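Local atomic coordinates of beta-mannosidase GH2 (Hypocrea lixii, PDB entry 4UOJ), a protein that probably hydrolyses terminal beta-D-mannose residues from the non-reducing ends of mannosides. Residues 323-328 and 343-348; 266-271 and 297-302; 406-411 and 434-439. One frame throughout, in Å; residues are numbered along the deposited sequence.

Interaction 1. Residues 323-328 and 343-348. With NAG (2-acetamido-2-deoxy-beta-D-glucopyranose), chain S.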
loop_
_atom_site.group_PDB
_atom_site.type_symbol
_atom_site.label_atom_id
_atom_site.label_comp_id
_atom_site.label_asym_id
_atom_site.label_seq_id
_atom_site.Cartn_x
_atom_site.Cartn_y
_atom_site.Cartn_z
ATOM N N LEU A 323 4.686 -12.695 -17.954
ATOM C CA LEU A 323 3.243 -12.812 -17.889
ATOM C C LEU A 323 2.716 -13.534 -19.119
ATOM O O LEU A 323 3.395 -13.614 -20.137
ATOM C CB LEU A 323 2.560 -11.431 -17.685
ATOM C CG LEU A 323 2.818 -10.733 -16.331
ATOM C CD1 LEU A 323 2.400 -9.280 -16.394
ATOM C CD2 LEU A 323 2.138 -11.431 -15.167
ATOM N N TYR A 324 1.518 -14.107 -18.982
ATOM C CA TYR A 324 0.857 -14.869 -20.038
ATOM C C TYR A 324 -0.599 -14.480 -20.102
ATOM O O TYR A 324 -1.200 -14.179 -19.082
ATOM C CB TYR A 324 0.977 -16.382 -19.789
ATOM C CG TYR A 324 2.371 -16.947 -19.960
ATOM C CD1 TYR A 324 2.803 -17.435 -21.192
ATOM C CD2 TYR A 324 3.249 -17.026 -18.886
ATOM C CE1 TYR A 324 4.081 -17.958 -21.349
ATOM C CE2 TYR A 324 4.526 -17.561 -19.029
ATOM C CZ TYR A 324 4.942 -18.022 -20.262
ATOM O OH TYR A 324 6.201 -18.550 -20.402
ATOM N N ASN A 325 -1.151 -14.487 -21.310
ATOM C CA ASN A 325 -2.569 -14.214 -21.523
ATOM C C ASN A 325 -3.322 -15.517 -21.704
ATOM O O ASN A 325 -3.126 -16.223 -22.690
ATOM C CB ASN A 325 -2.785 -13.302 -22.736
ATOM C CG ASN A 325 -2.663 -11.828 -22.393
ATOM O OD1 ASN A 325 -2.034 -11.450 -21.412
ATOM N ND2 ASN A 325 -3.260 -10.991 -23.211
ATOM N N ILE A 326 -4.200 -15.825 -20.758
ATOM C CA ILE A 326 -5.007 -17.051 -20.798
ATOM C C ILE A 326 -6.436 -16.724 -21.227
ATOM O O ILE A 326 -7.079 -15.859 -20.640
ATOM C CB ILE A 326 -4.937 -17.890 -19.489
ATOM C CG1 ILE A 326 -5.809 -19.161 -19.593
ATOM C CG2 ILE A 326 -5.308 -17.059 -18.258
ATOM C CD1 ILE A 326 -5.625 -20.206 -18.504
ATOM N N THR A 327 -6.911 -17.409 -22.268
ATOM C CA THR A 327 -8.261 -17.230 -22.774
ATOM C C THR A 327 -8.969 -18.555 -22.599
ATOM O O THR A 327 -8.555 -19.549 -23.187
ATOM C CB THR A 327 -8.249 -16.694 -24.221
ATOM O OG1 THR A 327 -7.429 -15.523 -24.279
ATOM C CG2 THR A 327 -9.649 -16.344 -24.729
ATOM N N VAL A 328 -10.003 -18.572 -21.747
ATOM C CA VAL A 328 -10.789 -19.763 -21.448
ATOM C C VAL A 328 -12.067 -19.694 -22.257
ATOM O O VAL A 328 -12.784 -18.701 -22.179
ATOM C CB VAL A 328 -11.089 -19.925 -19.937
ATOM C CG1 VAL A 328 -11.701 -21.290 -19.643
ATOM C CG2 VAL A 328 -9.835 -19.711 -19.088
ATOM N N GLN A 343 -10.936 -13.799 -20.501
ATOM C CA GLN A 343 -9.506 -13.597 -20.594
ATOM C C GLN A 343 -8.889 -12.917 -19.371
ATOM O O GLN A 343 -9.404 -11.968 -18.846
ATOM C CB GLN A 343 -9.168 -12.777 -21.819
ATOM C CG GLN A 343 -7.731 -12.958 -22.209
ATOM C CD GLN A 343 -6.987 -11.662 -22.381
ATOM O OE1 GLN A 343 -7.012 -11.070 -23.462
ATOM N NE2 GLN A 343 -6.290 -11.225 -21.325
ATOM N N ARG A 344 -7.740 -13.413 -18.966
ATOM C CA ARG A 344 -6.979 -12.856 -17.842
ATOM C C ARG A 344 -5.492 -12.920 -18.152
ATOM O O ARG A 344 -5.050 -13.799 -18.870
ATOM C CB ARG A 344 -7.260 -13.597 -16.521
ATOM C CG ARG A 344 -8.669 -13.435 -15.950
ATOM C CD ARG A 344 -8.988 -12.020 -15.514
ATOM N NE ARG A 344 -10.331 -11.896 -14.917
ATOM C CZ ARG A 344 -11.446 -11.672 -15.608
ATOM N NH1 ARG A 344 -11.401 -11.585 -16.925
ATOM N NH2 ARG A 344 -12.611 -11.557 -14.991
ATOM N N ARG A 345 -4.724 -11.977 -17.606
ATOM C CA ARG A 345 -3.275 -11.980 -17.691
ATOM C C ARG A 345 -2.762 -12.576 -16.358
ATOM O O ARG A 345 -3.119 -12.119 -15.264
ATOM C CB ARG A 345 -2.730 -10.572 -17.956
ATOM C CG ARG A 345 -1.248 -10.569 -18.323
ATOM C CD ARG A 345 -0.752 -9.212 -18.760
ATOM N NE ARG A 345 -0.763 -8.269 -17.660
ATOM C CZ ARG A 345 -0.365 -7.011 -17.748
ATOM N NH1 ARG A 345 0.096 -6.542 -18.895
ATOM N NH2 ARG A 345 -0.410 -6.227 -16.683
ATOM N N VAL A 346 -1.981 -13.645 -16.482
ATOM C CA VAL A 346 -1.476 -14.435 -15.358
ATOM C C VAL A 346 0.041 -14.591 -15.381
ATOM O O VAL A 346 0.692 -14.333 -16.387
ATOM C CB VAL A 346 -2.131 -15.851 -15.339
ATOM C CG1 VAL A 346 -3.625 -15.759 -15.093
ATOM C CG2 VAL A 346 -1.865 -16.616 -16.644
ATOM N N GLY A 347 0.571 -15.076 -14.270
ATOM C CA GLY A 347 1.980 -15.367 -14.103
ATOM C C GLY A 347 2.182 -16.735 -13.497
ATOM O O GLY A 347 1.356 -17.200 -12.717
ATOM N N PHE A 348 3.281 -17.393 -13.862
ATOM C CA PHE A 348 3.627 -18.700 -13.300
ATOM C C PHE A 348 4.679 -18.450 -12.234
ATOM O O PHE A 348 5.825 -18.131 -12.543
ATOM C CB PHE A 348 4.124 -19.670 -14.384
ATOM C CG PHE A 348 3.029 -20.199 -15.279
ATOM C CD1 PHE A 348 2.585 -19.464 -16.387
ATOM C CD2 PHE A 348 2.470 -21.456 -15.039
ATOM C CE1 PHE A 348 1.585 -19.957 -17.207
ATOM C CE2 PHE A 348 1.471 -21.958 -15.875
ATOM C CZ PHE A 348 1.029 -21.208 -16.949
HETATM C C1 NAG S . -2.943 -9.642 -23.109
HETATM C C2 NAG S . -2.874 -8.752 -24.342
HETATM C C3 NAG S . -2.832 -7.290 -23.932
HETATM C C4 NAG S . -3.959 -6.966 -22.955
HETATM C C5 NAG S . -3.966 -7.941 -21.788
HETATM C C6 NAG S . -5.156 -7.651 -20.866
HETATM C C7 NAG S . -1.699 -10.003 -26.051
HETATM C C8 NAG S . -0.413 -10.212 -26.802
HETATM N N2 NAG S . -1.670 -9.055 -25.100
HETATM O O3 NAG S . -2.950 -6.493 -25.126
HETATM O O4 NAG S . -3.783 -5.631 -22.459
HETATM O O5 NAG S . -4.074 -9.272 -22.306
HETATM O O6 NAG S . -5.120 -8.579 -19.772
HETATM O O7 NAG S . -2.714 -10.682 -26.289
#

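Interaction 2. Residues 266-271 and 297-302. With MAN (alpha-D-mannopyranose), chain F.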
loop_
_atom_site.group_PDB
_atom_site.type_symbol
_atom_site.label_atom_id
_atom_site.label_comp_id
_atom_site.label_asym_id
_atom_site.label_seq_id
_atom_site.Cartn_x
_atom_site.Cartn_y
_atom_site.Cartn_z
ATOM N N LYS A 266 -25.940 -28.660 -20.129
ATOM C CA LYS A 266 -25.220 -29.824 -19.599
ATOM C C LYS A 266 -24.127 -30.328 -20.552
ATOM O O LYS A 266 -24.196 -30.065 -21.758
ATOM C CB LYS A 266 -26.211 -30.962 -19.247
ATOM C CG LYS A 266 -27.200 -30.615 -18.135
ATOM C CD LYS A 266 -26.618 -30.859 -16.737
ATOM C CE LYS A 266 -26.997 -29.778 -15.738
ATOM N NZ LYS A 266 -28.450 -29.779 -15.400
ATOM N N HIS A 267 -23.135 -31.059 -19.994
ATOM C CA HIS A 267 -21.964 -31.617 -20.705
ATOM C C HIS A 267 -21.171 -30.500 -21.381
ATOM O O HIS A 267 -20.879 -30.569 -22.581
ATOM C CB HIS A 267 -22.319 -32.718 -21.755
ATOM C CG HIS A 267 -23.275 -33.773 -21.289
ATOM N ND1 HIS A 267 -24.393 -34.124 -22.032
ATOM C CD2 HIS A 267 -23.254 -34.547 -20.178
ATOM C CE1 HIS A 267 -25.021 -35.072 -21.361
ATOM N NE2 HIS A 267 -24.371 -35.345 -20.230
ATOM N N ALA A 268 -20.858 -29.453 -20.608
ATOM C CA ALA A 268 -20.089 -28.314 -21.099
ATOM C C ALA A 268 -18.627 -28.696 -21.269
ATOM O O ALA A 268 -18.073 -29.463 -20.476
ATOM C CB ALA A 268 -20.226 -27.126 -20.162
ATOM N N SER A 269 -18.029 -28.178 -22.336
ATOM C CA SER A 269 -16.633 -28.376 -22.690
ATOM C C SER A 269 -15.833 -27.077 -22.417
ATOM O O SER A 269 -16.346 -25.967 -22.604
ATOM C CB SER A 269 -16.528 -28.783 -24.163
ATOM O OG SER A 269 -15.189 -28.732 -24.630
ATOM N N MET A 270 -14.582 -27.230 -21.983
ATOM C CA MET A 270 -13.703 -26.105 -21.708
ATOM C C MET A 270 -12.367 -26.276 -22.419
ATOM O O MET A 270 -11.762 -27.337 -22.341
ATOM C CB MET A 270 -13.457 -25.958 -20.199
ATOM C CG MET A 270 -14.651 -25.497 -19.402
ATOM S SD MET A 270 -14.211 -25.377 -17.660
ATOM C CE MET A 270 -13.843 -23.649 -17.548
ATOM N N SER A 271 -11.905 -25.221 -23.093
ATOM C CA SER A 271 -10.593 -25.190 -23.746
ATOM C C SER A 271 -9.854 -23.896 -23.390
ATOM O O SER A 271 -10.491 -22.874 -23.141
ATOM C CB SER A 271 -10.732 -25.323 -25.251
ATOM O OG SER A 271 -11.365 -24.189 -25.799
ATOM N N MET A 297 -24.585 -21.114 -12.153
ATOM C CA MET A 297 -23.833 -19.927 -12.607
ATOM C C MET A 297 -22.279 -20.067 -12.644
ATOM O O MET A 297 -21.584 -19.070 -12.794
ATOM C CB MET A 297 -24.254 -18.671 -11.788
ATOM C CG MET A 297 -23.852 -18.719 -10.294
ATOM S SD MET A 297 -23.978 -17.154 -9.371
ATOM C CE MET A 297 -25.774 -16.859 -9.496
ATOM N N THR A 298 -21.739 -21.283 -12.503
ATOM C CA THR A 298 -20.284 -21.508 -12.509
ATOM C C THR A 298 -19.886 -22.740 -13.321
ATOM O O THR A 298 -20.575 -23.743 -13.293
ATOM C CB THR A 298 -19.733 -21.533 -11.070
ATOM O OG1 THR A 298 -20.093 -20.310 -10.429
ATOM C CG2 THR A 298 -18.223 -21.699 -11.018
ATOM N N VAL A 299 -18.777 -22.625 -14.054
ATOM C CA VAL A 299 -18.146 -23.693 -14.822
ATOM C C VAL A 299 -16.638 -23.692 -14.481
ATOM O O VAL A 299 -15.996 -22.644 -14.489
ATOM C CB VAL A 299 -18.458 -23.626 -16.339
ATOM C CG1 VAL A 299 -17.979 -22.326 -16.984
ATOM C CG2 VAL A 299 -17.926 -24.850 -17.082
ATOM N N THR A 300 -16.106 -24.867 -14.116
ATOM C CA THR A 300 -14.717 -25.037 -13.683
ATOM C C THR A 300 -14.047 -26.230 -14.378
ATOM O O THR A 300 -14.668 -27.265 -14.588
ATOM C CB THR A 300 -14.664 -25.206 -12.147
ATOM O OG1 THR A 300 -15.473 -24.206 -11.531
ATOM C CG2 THR A 300 -13.245 -25.159 -11.593
ATOM N N GLY A 301 -12.771 -26.059 -14.699
ATOM C CA GLY A 301 -11.917 -27.076 -15.301
ATOM C C GLY A 301 -10.459 -26.783 -15.044
ATOM O O GLY A 301 -10.117 -25.690 -14.611
ATOM N N SER A 302 -9.584 -27.750 -15.328
ATOM C CA SER A 302 -8.148 -27.556 -15.128
ATOM C C SER A 302 -7.262 -28.251 -16.143
ATOM O O SER A 302 -7.677 -29.210 -16.776
ATOM C CB SER A 302 -7.735 -27.964 -13.707
ATOM O OG SER A 302 -7.598 -29.363 -13.564
HETATM C C1 MAN F . -20.927 -19.682 -4.303
HETATM C C2 MAN F . -22.251 -19.437 -5.025
HETATM C C3 MAN F . -22.283 -20.250 -6.311
HETATM C C4 MAN F . -21.065 -19.974 -7.179
HETATM C C5 MAN F . -19.751 -20.042 -6.387
HETATM C C6 MAN F . -18.581 -19.425 -7.139
HETATM O O2 MAN F . -22.380 -18.060 -5.332
HETATM O O3 MAN F . -23.463 -19.960 -7.056
HETATM O O4 MAN F . -21.013 -20.952 -8.208
HETATM O O5 MAN F . -19.836 -19.327 -5.155
HETATM O O6 MAN F . -18.739 -18.013 -7.333
#

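Interaction 3. Residues 406-411 and 434-439. With CD (cadmium ion), chain B; CD (cadmium ion), chain U.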
loop_
_atom_site.group_PDB
_atom_site.type_symbol
_atom_site.label_atom_id
_atom_site.label_comp_id
_atom_site.label_asym_id
_atom_site.label_seq_id
_atom_site.Cartn_x
_atom_site.Cartn_y
_atom_site.Cartn_z
ATOM N N ARG A 406 2.187 7.023 -11.755
ATOM C CA ARG A 406 3.168 7.953 -11.173
ATOM C C ARG A 406 3.587 7.503 -9.774
ATOM O O ARG A 406 4.768 7.612 -9.408
ATOM C CB ARG A 406 2.649 9.386 -11.138
ATOM C CG ARG A 406 2.609 10.091 -12.496
ATOM C CD ARG A 406 2.427 11.588 -12.350
ATOM N NE ARG A 406 1.196 11.950 -11.658
ATOM C CZ ARG A 406 0.075 12.316 -12.260
ATOM N NH1 ARG A 406 0.002 12.358 -13.585
ATOM N NH2 ARG A 406 -0.992 12.636 -11.533
ATOM N N LEU A 407 2.624 6.989 -8.992
ATOM C CA LEU A 407 2.873 6.452 -7.650
ATOM C C LEU A 407 3.793 5.225 -7.751
ATOM O O LEU A 407 4.734 5.082 -6.979
ATOM C CB LEU A 407 1.553 6.084 -6.968
ATOM C CG LEU A 407 1.640 5.507 -5.533
ATOM C CD1 LEU A 407 0.471 6.016 -4.689
ATOM C CD2 LEU A 407 1.612 3.982 -5.529
ATOM N N PHE A 408 3.510 4.382 -8.711
ATOM C CA PHE A 408 4.318 3.217 -8.980
ATOM C C PHE A 408 5.727 3.508 -9.476
ATOM O O PHE A 408 6.593 2.753 -9.199
ATOM C CB PHE A 408 3.573 2.191 -9.844
ATOM C CG PHE A 408 2.772 1.228 -9.037
ATOM C CD1 PHE A 408 3.346 0.096 -8.547
ATOM C CD2 PHE A 408 1.450 1.491 -8.729
ATOM C CE1 PHE A 408 2.623 -0.782 -7.795
ATOM C CE2 PHE A 408 0.724 0.627 -7.960
ATOM C CZ PHE A 408 1.312 -0.518 -7.495
ATOM N N ASP A 409 5.922 4.582 -10.223
ATOM C CA ASP A 409 7.236 5.034 -10.579
ATOM C C ASP A 409 8.031 5.365 -9.336
ATOM O O ASP A 409 9.184 5.028 -9.230
ATOM C CB ASP A 409 7.178 6.285 -11.437
ATOM C CG ASP A 409 6.639 6.044 -12.800
ATOM O OD1 ASP A 409 6.596 4.927 -13.236
ATOM O OD2 ASP A 409 6.280 6.971 -13.495
ATOM N N SER A 410 7.398 6.024 -8.396
ATOM C CA SER A 410 8.000 6.362 -7.127
ATOM C C SER A 410 8.327 5.173 -6.257
ATOM O O SER A 410 9.237 5.235 -5.478
ATOM C CB SER A 410 7.116 7.316 -6.348
ATOM O OG SER A 410 6.988 8.520 -7.025
ATOM N N VAL A 411 7.498 4.153 -6.328
ATOM C CA VAL A 411 7.652 2.892 -5.590
ATOM C C VAL A 411 8.918 2.166 -6.107
ATOM O O VAL A 411 9.773 1.761 -5.317
ATOM C CB VAL A 411 6.355 2.042 -5.705
ATOM C CG1 VAL A 411 6.599 0.551 -5.471
ATOM C CG2 VAL A 411 5.291 2.564 -4.760
ATOM N N ASP A 434 -2.896 -4.954 -12.168
ATOM C CA ASP A 434 -2.271 -5.054 -13.494
ATOM C C ASP A 434 -0.941 -4.295 -13.552
ATOM O O ASP A 434 -0.000 -4.768 -14.181
ATOM C CB ASP A 434 -3.201 -4.488 -14.585
ATOM C CG ASP A 434 -4.395 -5.358 -14.893
ATOM O OD1 ASP A 434 -4.350 -6.575 -14.580
ATOM O OD2 ASP A 434 -5.367 -4.826 -15.477
ATOM N N ILE A 435 -0.903 -3.109 -12.907
ATOM C CA ILE A 435 0.266 -2.244 -12.851
ATOM C C ILE A 435 1.352 -2.963 -12.051
ATOM O O ILE A 435 2.482 -3.075 -12.501
ATOM C CB ILE A 435 -0.076 -0.830 -12.306
ATOM C CG1 ILE A 435 -1.031 -0.091 -13.262
ATOM C CG2 ILE A 435 1.195 -0.001 -12.082
ATOM C CD1 ILE A 435 -1.678 1.225 -12.730
ATOM N N ALA A 436 0.976 -3.477 -10.908
ATOM C CA ALA A 436 1.886 -4.207 -10.071
ATOM C C ALA A 436 2.395 -5.490 -10.708
ATOM O O ALA A 436 3.511 -5.855 -10.471
ATOM C CB ALA A 436 1.289 -4.432 -8.698
ATOM N N ASP A 437 1.548 -6.179 -11.467
ATOM C CA ASP A 437 1.932 -7.377 -12.205
ATOM C C ASP A 437 3.010 -7.075 -13.220
ATOM O O ASP A 437 3.977 -7.798 -13.315
ATOM C CB ASP A 437 0.753 -7.949 -13.010
ATOM C CG ASP A 437 -0.398 -8.466 -12.181
ATOM O OD1 ASP A 437 -0.285 -8.687 -10.982
ATOM O OD2 ASP A 437 -1.442 -8.686 -12.774
ATOM N N GLU A 438 2.818 -6.011 -13.984
ATOM C CA GLU A 438 3.734 -5.615 -15.059
ATOM C C GLU A 438 5.112 -5.146 -14.557
ATOM O O GLU A 438 6.127 -5.384 -15.175
ATOM C CB GLU A 438 3.082 -4.679 -16.154
ATOM C CG GLU A 438 2.283 -3.387 -15.776
ATOM C CD GLU A 438 1.302 -2.945 -16.855
ATOM O OE1 GLU A 438 1.160 -3.713 -17.797
ATOM O OE2 GLU A 438 0.634 -1.900 -16.807
ATOM N N ARG A 439 5.100 -4.486 -13.416
ATOM C CA ARG A 439 6.231 -3.809 -12.776
ATOM C C ARG A 439 7.020 -4.685 -11.815
ATOM O O ARG A 439 8.189 -4.397 -11.547
ATOM C CB ARG A 439 5.782 -2.540 -12.068
ATOM C CG ARG A 439 5.450 -1.416 -13.034
ATOM C CD ARG A 439 4.954 -0.229 -12.246
ATOM N NE ARG A 439 4.478 0.849 -13.096
ATOM C CZ ARG A 439 5.114 1.993 -13.278
ATOM N NH1 ARG A 439 6.269 2.228 -12.665
ATOM N NH2 ARG A 439 4.581 2.911 -14.058
HETATM CD CD CD B . -6.496 -7.005 -15.906
HETATM CD CD CD U . -0.524 -1.569 -18.584
HETATM O O HOH W 1 -7.129 -5.975 -18.233
HETATM O O HOH W 2 -6.057 -9.581 -16.349
#

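Interaction 1. Residues 323-328 and 343-348
Leu323 places CD1 over one face of the Arg345 guanidinium, 3.6 Å from Arg345 NE and nearer the rim of the group than its middle, in the antiparallel hairpin of strands 324-331 and 340-346. At Tyr324 the partner is Val346 in a hydrogen-bonded pair: Tyr324 N reaches Val346 O at 2.7 Å, and Val346 N answers to Tyr324 O. The Tyr324 ring also receives the edge of Phe348 in an offset T-shaped stack with planes at 89°, while its hydroxyl bonds to Lys311 N. Asn325 follows in a non-hydrogen-bonded pair with Arg345 and is N-glycosylated, the ND2 to NAG C1 bond measuring 1.4 Å. Beside it, Gln343 has CG anti to its backbone N (chi1 -160°) and a bend at chi2 that carries NE2 to the sugar ring oxygen, NAG O5, at 3.1 Å, with a weak second bond to O6. An alanine in place of Gln343 removes the donor to NAG O5, and the sugar would probably turn more easily about its linkage. Ile326 pairs with Arg344 through two backbone bonds, and its CG2 sits 3.8 Å from Val346 CG1. Thr327 OG1 rests 3.3 Å from Gln343 CG. Tyr324, Ile326 and Val346 line the inner face of this Ig-like beta sandwich; Ile326 packs on strand 252-261, Val346 on strand 227-237, and Phe348 joins the same core by touching both.

Interaction 2. Residues 266-271 and 297-302
Met270 and Val299 meet across the interior of a beta sandwich, the Ig-like domain of this family 2 enzyme, and account for most of the surface buried here. Strand 269-276 belongs to one sheet and strand 298-305 to the other, and the short segments 269-271 and 298-302 come no closer than 7.9 Å between axes, too far for backbone pairing, with directions 54° apart. The contact is carried by inward side chains meeting side chain and backbone of the other strand. At this edge the sheets are also linked, through a backbone hydrogen bond of Met270 with Leu289 of strand 288-294.

Met270 buries the largest area. Its chain runs out straight as far as the sulfur (chi2 180°) and then bends at the last torsion, which turns CE across the opposing strand, Met270 CE ending 3.9 Å from Val299 O. The sulfur itself lies against the peptide link between Thr300 and Gly301, with Met270 SD to Gly301 N at 3.4 Å. Because Gly301 has no side chain on this inward-facing side, the thioether can settle directly on the backbone. Leu289, Val292 and Val328 also touch Met270.

Val299 meets the methionine tip to tip: Val299 CG2 stands 3.8 Å from Met270 SD, a methyl on a sulfur. The same methyl grazes Ala268 CB at 4.5 Å. Val299 also touches Leu258 of the adjacent strand and Val330 of the facing sheet.

Side chains alternate along strand 298-305, so Thr298 and Thr300 face outward from the core. Thr300 OG1 bonds to Ser257 OG and its side chain touches an N-acetylglucosamine. Asp259 OD1 is hydrogen-bonded to both Thr298 OG1 and a mannose; MAN O4 donates to Thr298 OG1 over 2.5 Å, a length short enough to be read with caution.

Interaction 3. Residues 406-411 and 434-439
Helix segments 406-411 and 434-439 run in roughly the same direction, 36° apart, with axes 11.0 Å from each other at closest approach and the nearest CA atoms, those of Phe408 and Ile435, separated by 7.8 Å. Phe408 fills much of that gap. Ile435 CG2 lies over one face of its ring, 25° off the normal and 3.6 Å from Phe408 CG, a CH-pi contact displaced toward the rim, and farther round the ring Ala436 CB comes to 4.0 Å from Phe408 CE1. These are consecutive outer helices of the (beta/alpha)8 barrel expected for the catalytic domain: helix 401-413 follows strand 380-389, helix 430-439 follows strand 418-421, and Phe408 also packs on Leu419 of the latter strand. Arg439, extended from CG to NE, slants across Phe408, whose CB covers one guanidinium face at 3.6 Å from Arg439 NE. The end of the group then grips a single carboxylate oxygen with two nitrogens: Arg439 NH1 to Asp409 OD1 is 2.8 Å, approaching on the anti side, and Arg439 NH2 to Asp409 OD1 is 3.0 Å, from above the carboxylate plane. Carboxylate and guanidinium planes stand 45° apart, although the oxygen stays near the guanidinium plane. Glu412 shares NH1, Asn405 takes NH2, and Gln919 holds Asp409 OD2. Elsewhere on helix 430-439, Asp434 chelates a cadmium ion with both carboxylate oxygens, while Glu438 OE2 binds another at 2.1 Å.

In the fold
Along the chain interaction 2 closes before interaction 1 opens, and interaction 3 comes last. Interactions 1 and 2 share the Ig-like sandwich: their centres are about 18 Å apart, strands 269-276 and 324-331 are neighbours in one sheet, and Val328 CG1 packs 3.8 Å from Met270 CE. Interaction 3 lies in the barrel, its centre about 19 Å from that of interaction 1 and 34 Å from that of interaction 2, which it does not touch. Interaction 1 is one place where the two domains meet: Arg345 NH2 makes a salt bridge with Glu438 OE1 at 3.2 Å, joining hairpin strand 340-346 to helix 430-439 and the sandwich to the barrel.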